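Local structure of alpha-fucosidase GH29 (Fusarium graminearum, 4PSR) at residues A[324-329]-A[360-365]; A[343-346]-A[350-353]. The protein hydrolyses alpha-L-fucosides as a retaining-family GH29 glycosidase, probably removing alpha-1,6-linked fucose from the innermost N-acetylglucosamine of glycoprotein glycans. One frame throughout, in Å; residues are numbered along the deposited sequence.

Contact 1 of 2, residues A[324-329]-A[360-365]; sequences AMVHSL and NDIGDF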
ATOM      1  N   ALA A 324      -6.445 -14.096  -5.897  1.00 12.15           N
ATOM      2  CA  ALA A 324      -6.402 -12.695  -6.268  1.00 12.57           C
ATOM      3  C   ALA A 324      -5.543 -11.890  -5.291  1.00 11.92           C
ATOM      4  O   ALA A 324      -4.814 -10.990  -5.701  1.00 11.85           O
ATOM      5  CB  ALA A 324      -7.823 -12.109  -6.313  1.00 13.62           C
ATOM      6  N   MET A 325      -5.662 -12.184  -3.997  1.00 12.33           N
ATOM      7  CA  MET A 325      -4.863 -11.455  -3.021  1.00 11.60           C
ATOM      8  C   MET A 325      -3.376 -11.723  -3.167  1.00  9.95           C
ATOM      9  O   MET A 325      -2.573 -10.787  -3.091  1.00 10.76           O
ATOM     10  CB  MET A 325      -5.344 -11.733  -1.599  1.00 13.10           C
ATOM     11  CG  MET A 325      -6.787 -11.306  -1.309  1.00 15.20           C
ATOM     12  SD  MET A 325      -7.104  -9.546  -1.440  1.00 16.47           S
ATOM     13  CE  MET A 325      -7.668  -9.490  -3.123  1.00 14.61           C
ATOM     14  N   VAL A 326      -3.021 -12.992  -3.386  1.00  9.49           N
ATOM     15  CA  VAL A 326      -1.617 -13.340  -3.551  1.00  9.97           C
ATOM     16  C   VAL A 326      -1.056 -12.776  -4.857  1.00 10.00           C
ATOM     17  O   VAL A 326       0.047 -12.213  -4.863  1.00 11.69           O
ATOM     18  CB  VAL A 326      -1.418 -14.858  -3.466  1.00 11.04           C
ATOM     19  CG1 VAL A 326      -0.032 -15.284  -3.946  1.00 11.72           C
ATOM     20  CG2 VAL A 326      -1.654 -15.321  -2.012  1.00 11.89           C
ATOM     21  N   HIS A 327      -1.762 -12.960  -5.977  1.00 10.97           N
ATOM     22  CA  HIS A 327      -1.311 -12.363  -7.241  1.00 11.11           C
ATOM     23  C   HIS A 327      -1.195 -10.840  -7.149  1.00 10.75           C
ATOM     24  O   HIS A 327      -0.274 -10.250  -7.699  1.00 10.81           O
ATOM     25  CB  HIS A 327      -2.232 -12.770  -8.386  1.00 11.13           C
ATOM     26  CG  HIS A 327      -2.161 -14.222  -8.711  1.00 11.39           C
ATOM     27  ND1 HIS A 327      -2.830 -14.764  -9.784  1.00 11.73           N
ATOM     28  CD2 HIS A 327      -1.502 -15.243  -8.108  1.00 11.56           C
ATOM     29  CE1 HIS A 327      -2.578 -16.062  -9.832  1.00 10.50           C
ATOM     30  NE2 HIS A 327      -1.775 -16.377  -8.828  1.00 11.49           N
ATOM     31  N   SER A 328      -2.121 -10.216  -6.430  1.00 10.61           N
ATOM     32  CA  SER A 328      -2.082  -8.770  -6.259  1.00 11.43           C
ATOM     33  C   SER A 328      -0.822  -8.385  -5.476  1.00 11.75           C
ATOM     34  O   SER A 328      -0.145  -7.443  -5.843  1.00 10.57           O
ATOM     35  CB  SER A 328      -3.345  -8.252  -5.584  1.00 13.05           C
ATOM     36  OG  SER A 328      -4.460  -8.398  -6.465  1.00 12.92           O
ATOM     37  N   LEU A 329      -0.536  -9.098  -4.381  1.00  9.95           N
ATOM     38  CA  LEU A 329       0.660  -8.825  -3.604  1.00  9.86           C
ATOM     39  C   LEU A 329       1.913  -8.904  -4.489  1.00 10.06           C
ATOM     40  O   LEU A 329       2.772  -8.036  -4.437  1.00 10.04           O
ATOM     41  CB  LEU A 329       0.750  -9.814  -2.442  1.00 10.56           C
ATOM     42  CG  LEU A 329       2.048  -9.740  -1.629  1.00 10.03           C
ATOM     43  CD1 LEU A 329       2.231  -8.362  -0.994  1.00 12.27           C
ATOM     44  CD2 LEU A 329       2.049 -10.834  -0.574  1.00 11.87           C
ATOM     45  N   ASN A 360      -5.258 -17.218   6.039  1.00 12.57           N
ATOM     46  CA  ASN A 360      -4.521 -18.479   6.183  1.00 12.12           C
ATOM     47  C   ASN A 360      -3.815 -18.860   4.871  1.00 12.59           C
ATOM     48  O   ASN A 360      -2.640 -19.278   4.862  1.00 13.56           O
ATOM     49  CB  ASN A 360      -5.464 -19.618   6.552  1.00 12.00           C
ATOM     50  CG  ASN A 360      -6.037 -19.543   7.947  1.00 15.04           C
ATOM     51  OD1 ASN A 360      -5.595 -18.804   8.827  1.00 17.35           O
ATOM     52  ND2 ASN A 360      -7.049 -20.355   8.163  1.00 16.69           N
ATOM     53  N   ASP A 361      -4.514 -18.701   3.752  1.00 10.94           N
ATOM     54  CA  ASP A 361      -3.970 -19.037   2.437  1.00 11.29           C
ATOM     55  C   ASP A 361      -2.819 -18.111   2.021  1.00 13.52           C
ATOM     56  O   ASP A 361      -1.832 -18.549   1.439  1.00 13.41           O
ATOM     57  CB  ASP A 361      -5.036 -18.972   1.328  1.00 13.38           C
ATOM     58  CG  ASP A 361      -6.060 -20.091   1.399  1.00 14.85           C
ATOM     59  OD1 ASP A 361      -5.795 -21.093   2.100  1.00 17.16           O
ATOM     60  OD2 ASP A 361      -7.118 -19.961   0.729  1.00 16.38           O
ATOM     61  N   ILE A 362      -2.946 -16.806   2.282  1.00 11.60           N
ATOM     62  CA  ILE A 362      -1.804 -15.911   2.047  1.00 10.45           C
ATOM     63  C   ILE A 362      -0.596 -16.349   2.886  1.00 10.66           C
ATOM     64  O   ILE A 362       0.530 -16.358   2.401  1.00 11.24           O
ATOM     65  CB  ILE A 362      -2.196 -14.427   2.344  1.00 11.17           C
ATOM     66  CG1 ILE A 362      -3.283 -13.959   1.381  1.00 13.28           C
ATOM     67  CG2 ILE A 362      -0.956 -13.538   2.264  1.00 12.72           C
ATOM     68  CD1 ILE A 362      -3.939 -12.656   1.870  1.00 13.65           C
ATOM     69  N   GLY A 363      -0.847 -16.682   4.140  1.00 10.77           N
ATOM     70  CA  GLY A 363       0.219 -17.132   5.029  1.00 12.49           C
ATOM     71  C   GLY A 363       0.900 -18.412   4.574  1.00 12.49           C
ATOM     72  O   GLY A 363       2.104 -18.547   4.711  1.00 12.74           O
ATOM     73  N   ASP A 364       0.132 -19.351   4.037  0.53 12.36           N
ATOM     74  CA  ASP A 364       0.708 -20.573   3.485  0.53 13.13           C
ATOM     75  C   ASP A 364       1.642 -20.211   2.344  0.53 13.83           C
ATOM     76  O   ASP A 364       2.764 -20.733   2.244  0.53 11.81           O
ATOM     77  CB  ASP A 364      -0.395 -21.494   2.968  0.53 14.03           C
ATOM     78  CG  ASP A 364      -1.133 -22.237   4.082  0.53 22.55           C
ATOM     79  OD1 ASP A 364      -0.747 -22.130   5.260  0.53 19.02           O
ATOM     80  OD2 ASP A 364      -2.108 -22.949   3.762  0.53 22.16           O
ATOM     81  N   PHE A 365       1.202 -19.306   1.468  1.00 11.16           N
ATOM     82  CA  PHE A 365       2.058 -18.873   0.361  1.00 11.76           C
ATOM     83  C   PHE A 365       3.353 -18.226   0.834  1.00 12.53           C
ATOM     84  O   PHE A 365       4.436 -18.591   0.394  1.00 11.87           O
ATOM     85  CB  PHE A 365       1.321 -17.891  -0.581  1.00 12.49           C
ATOM     86  CG  PHE A 365       2.188 -17.431  -1.714  1.00 11.02           C
ATOM     87  CD1 PHE A 365       2.353 -18.243  -2.835  1.00 12.85           C
ATOM     88  CD2 PHE A 365       2.895 -16.254  -1.652  1.00 11.04           C
ATOM     89  CE1 PHE A 365       3.174 -17.886  -3.871  1.00 14.27           C
ATOM     90  CE2 PHE A 365       3.742 -15.897  -2.699  1.00 13.46           C
ATOM     91  CZ  PHE A 365       3.885 -16.716  -3.807  1.00 13.62           C
TER

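Contact 2 of 2, residues A[343-346]-A[350-353]; sequences ISPM and VLPE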
ATOM      1  N   ILE A 343      -8.899  -6.007   6.334  1.00 10.15           N
ATOM      2  CA  ILE A 343      -9.890  -7.010   6.744  1.00 11.83           C
ATOM      3  C   ILE A 343     -11.024  -6.315   7.481  1.00  9.68           C
ATOM      4  O   ILE A 343     -10.894  -5.142   7.901  1.00 10.28           O
ATOM      5  CB  ILE A 343      -9.231  -8.164   7.582  1.00  9.69           C
ATOM      6  CG1 ILE A 343      -8.726  -7.642   8.919  1.00 11.08           C
ATOM      7  CG2 ILE A 343      -8.109  -8.791   6.748  1.00 11.46           C
ATOM      8  CD1 ILE A 343      -8.089  -8.741   9.827  1.00 11.60           C
ATOM      9  N   SER A 344     -12.131  -7.039   7.640  1.00 10.25           N
ATOM     10  CA  SER A 344     -13.414  -6.420   7.998  1.00 11.10           C
ATOM     11  C   SER A 344     -14.173  -7.204   9.067  1.00 10.17           C
ATOM     12  O   SER A 344     -15.101  -7.955   8.738  1.00 11.22           O
ATOM     13  CB  SER A 344     -14.294  -6.310   6.755  1.00 11.99           C
ATOM     14  OG  SER A 344     -13.624  -5.660   5.680  1.00 12.75           O
ATOM     15  N   PRO A 345     -13.794  -7.022  10.337  1.00 10.80           N
ATOM     16  CA  PRO A 345     -14.547  -7.685  11.412  1.00 10.77           C
ATOM     17  C   PRO A 345     -15.989  -7.173  11.490  1.00 10.67           C
ATOM     18  O   PRO A 345     -16.270  -6.003  11.193  1.00 11.52           O
ATOM     19  CB  PRO A 345     -13.764  -7.306  12.678  1.00 11.87           C
ATOM     20  CG  PRO A 345     -12.400  -6.841  12.189  1.00 11.79           C
ATOM     21  CD  PRO A 345     -12.665  -6.227  10.837  1.00 11.48           C
ATOM     22  N   MET A 346     -16.893  -8.032  11.930  1.00 10.81           N
ATOM     23  CA  MET A 346     -18.267  -7.634  12.208  1.00 13.16           C
ATOM     24  C   MET A 346     -18.338  -6.670  13.372  1.00 11.68           C
ATOM     25  O   MET A 346     -17.371  -6.503  14.121  1.00 11.84           O
ATOM     26  CB  MET A 346     -19.118  -8.868  12.506  1.00 15.15           C
ATOM     27  CG  MET A 346     -19.044  -9.880  11.405  1.00 11.48           C
ATOM     28  SD  MET A 346     -20.341 -11.174  11.481  1.00 22.96           S
ATOM     29  CE  MET A 346     -20.104 -11.836  13.099  1.00 31.34           C
ATOM     30  N   VAL A 350     -16.209 -10.151  15.712  1.00 12.74           N
ATOM     31  CA  VAL A 350     -15.914 -11.447  15.100  1.00 13.05           C
ATOM     32  C   VAL A 350     -15.345 -11.278  13.699  1.00 13.72           C
ATOM     33  O   VAL A 350     -15.888 -10.497  12.906  1.00 12.27           O
ATOM     34  CB  VAL A 350     -17.188 -12.254  14.997  1.00 15.14           C
ATOM     35  CG1 VAL A 350     -17.015 -13.472  14.110  1.00 18.09           C
ATOM     36  CG2 VAL A 350     -17.647 -12.664  16.417  1.00 17.14           C
ATOM     37  N   LEU A 351     -14.258 -11.966  13.396  1.00 12.88           N
ATOM     38  CA  LEU A 351     -13.715 -12.007  12.044  1.00 12.08           C
ATOM     39  C   LEU A 351     -14.323 -13.179  11.268  1.00 12.79           C
ATOM     40  O   LEU A 351     -14.096 -14.342  11.628  1.00 13.21           O
ATOM     41  CB  LEU A 351     -12.175 -12.128  12.091  1.00 13.45           C
ATOM     42  CG  LEU A 351     -11.457 -12.065  10.751  1.00 13.07           C
ATOM     43  CD1 LEU A 351     -11.701 -10.712  10.087  1.00 13.74           C
ATOM     44  CD2 LEU A 351      -9.954 -12.264  10.927  1.00 13.62           C
ATOM     45  N   PRO A 352     -15.087 -12.899  10.196  1.00 12.41           N
ATOM     46  CA  PRO A 352     -15.759 -14.000   9.488  1.00 12.25           C
ATOM     47  C   PRO A 352     -14.835 -15.077   8.936  1.00 14.86           C
ATOM     48  O   PRO A 352     -13.706 -14.783   8.514  1.00 13.56           O
ATOM     49  CB  PRO A 352     -16.473 -13.273   8.347  1.00 13.72           C
ATOM     50  CG  PRO A 352     -16.804 -11.911   8.921  1.00 15.32           C
ATOM     51  CD  PRO A 352     -15.579 -11.581   9.741  1.00 12.98           C
ATOM     52  N   GLU A 353     -15.295 -16.334   8.957  1.00 15.37           N
ATOM     53  CA  GLU A 353     -14.452 -17.445   8.536  1.00 14.26           C
ATOM     54  C   GLU A 353     -13.928 -17.320   7.098  1.00 14.00           C
ATOM     55  O   GLU A 353     -12.824 -17.744   6.817  1.00 14.52           O
ATOM     56  CB  GLU A 353     -15.152 -18.807   8.748  1.00 23.79           C
ATOM     57  CG  GLU A 353     -15.277 -19.243  10.238  1.00 46.75           C
ATOM     58  CD  GLU A 353     -13.930 -19.494  10.970  1.00 58.46           C
ATOM     59  OE1 GLU A 353     -12.942 -19.967  10.347  1.00 37.16           O
ATOM     60  OE2 GLU A 353     -13.878 -19.229  12.199  1.00 35.35           O
TER

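Contact 1 of 2, residues A[324-329]-A[360-365]
Val326 packs against Ile362 and Phe365 where two helices on the outside of the catalytic TIM barrel meet, helix 322-334 and helix 353-369. The first precedes the last barrel strand, 337-343, and the second follows it, so the contact joins two consecutive helices of the outer layer of the (beta/alpha)8 barrel. The short helical axes pass 9.9 Å apart at a signed crossing angle of -46°, with Val326 and Ile362 nearest in the backbone. Val326 has the most surface buried and splits its two methyls between two partners. A chi1 of 167° holds CG1 anti to the backbone N and over the middle of the Phe365 ring. There Val326 CG1 lies 3.8 Å from the ring centroid and 8° off the normal, a CH-pi contact made squarely to one face. CG2 turns to Ile362 and meets its CG1 at 4.0 Å, the two side chains sliding past one another in opposite directions. Ile362 extends along its longer branch until CD1 reaches Met325 CB at 3.9 Å; the bent thioether of Met325 then turns away from residues 360-365, and the side chain also meets Val358 one turn earlier in the same helix. All four touching side chains are buried and apolar, and no hydrogen bond crosses between the two segments. Toward the barrel, Met325 and Ile362 both rest on Leu341 of strand 337-343, which lets one strand residue serve both helices. On a different side of helix 322-334, His327 bonds through ND1 and NE2 to Gly400 N and Leu483 O. Within the helix, Ala324 O accepts two bonds from Ser328, which approach from opposite faces of the carbonyl plane: one from the backbone N and one, at 2.7 Å, from Ser328 OG.

Contact 2 of 2, residues A[343-346]-A[350-353]
With CG anti to the carbonyl carbon (chi1 -55°) and a bend at chi3 (-56°), the Met346 side chain brings its CE methyl against Val350, 3.5 Å from Val350 CB. The two side chains lie side by side and point the same way, across the narrow end of the beta-alpha loop that links the last TIM-barrel strand, 337-343, to helix 353-369. At the end of the strand, Ile343 crosses Leu351 at about a right angle, and Ile343 CD1 touches both methyls of Leu351, 4.1 Å from Leu351 CD1. These two also pack on Leu359 of the helix, continuing the apolar layer between strand and helix. Pro352, at the N-cap position, sets its ring across the Met346 chain, with Pro352 CG 3.9 Å from Met346 CG. Ser344 bonds elsewhere: its OG pairs with Trp311 O, and its backbone N with Gln355 OE1. Trp311 is a neighbour of the bound fucose, so the loop adjoins the sugar site through that bond. The loop is closed by one backbone hydrogen bond, Met346 N to Val350 O, 2.8 Å long with an N-H...O angle of 160°.

Overall arrangement
Both contacts involve the same final beta-alpha unit of the barrel. Contact 1 sets helix 353-369 against its predecessor, helix 322-334, whereas contact 2 folds the loop from strand 337-343 back on itself just before that helix begins. Their centres lie about 17 Å apart and their nearest atoms about 6 Å, without touching. Both are largely buried, but contact 1 is wholly so, while Met346 and Val350 in contact 2 are partly exposed. Chemistry follows place: contact 1, between packed helices, is apolar throughout and includes an aromatic face, whereas contact 2 combines aliphatic and proline packing with a backbone hydrogen bond, and lies nearer the bound fucose.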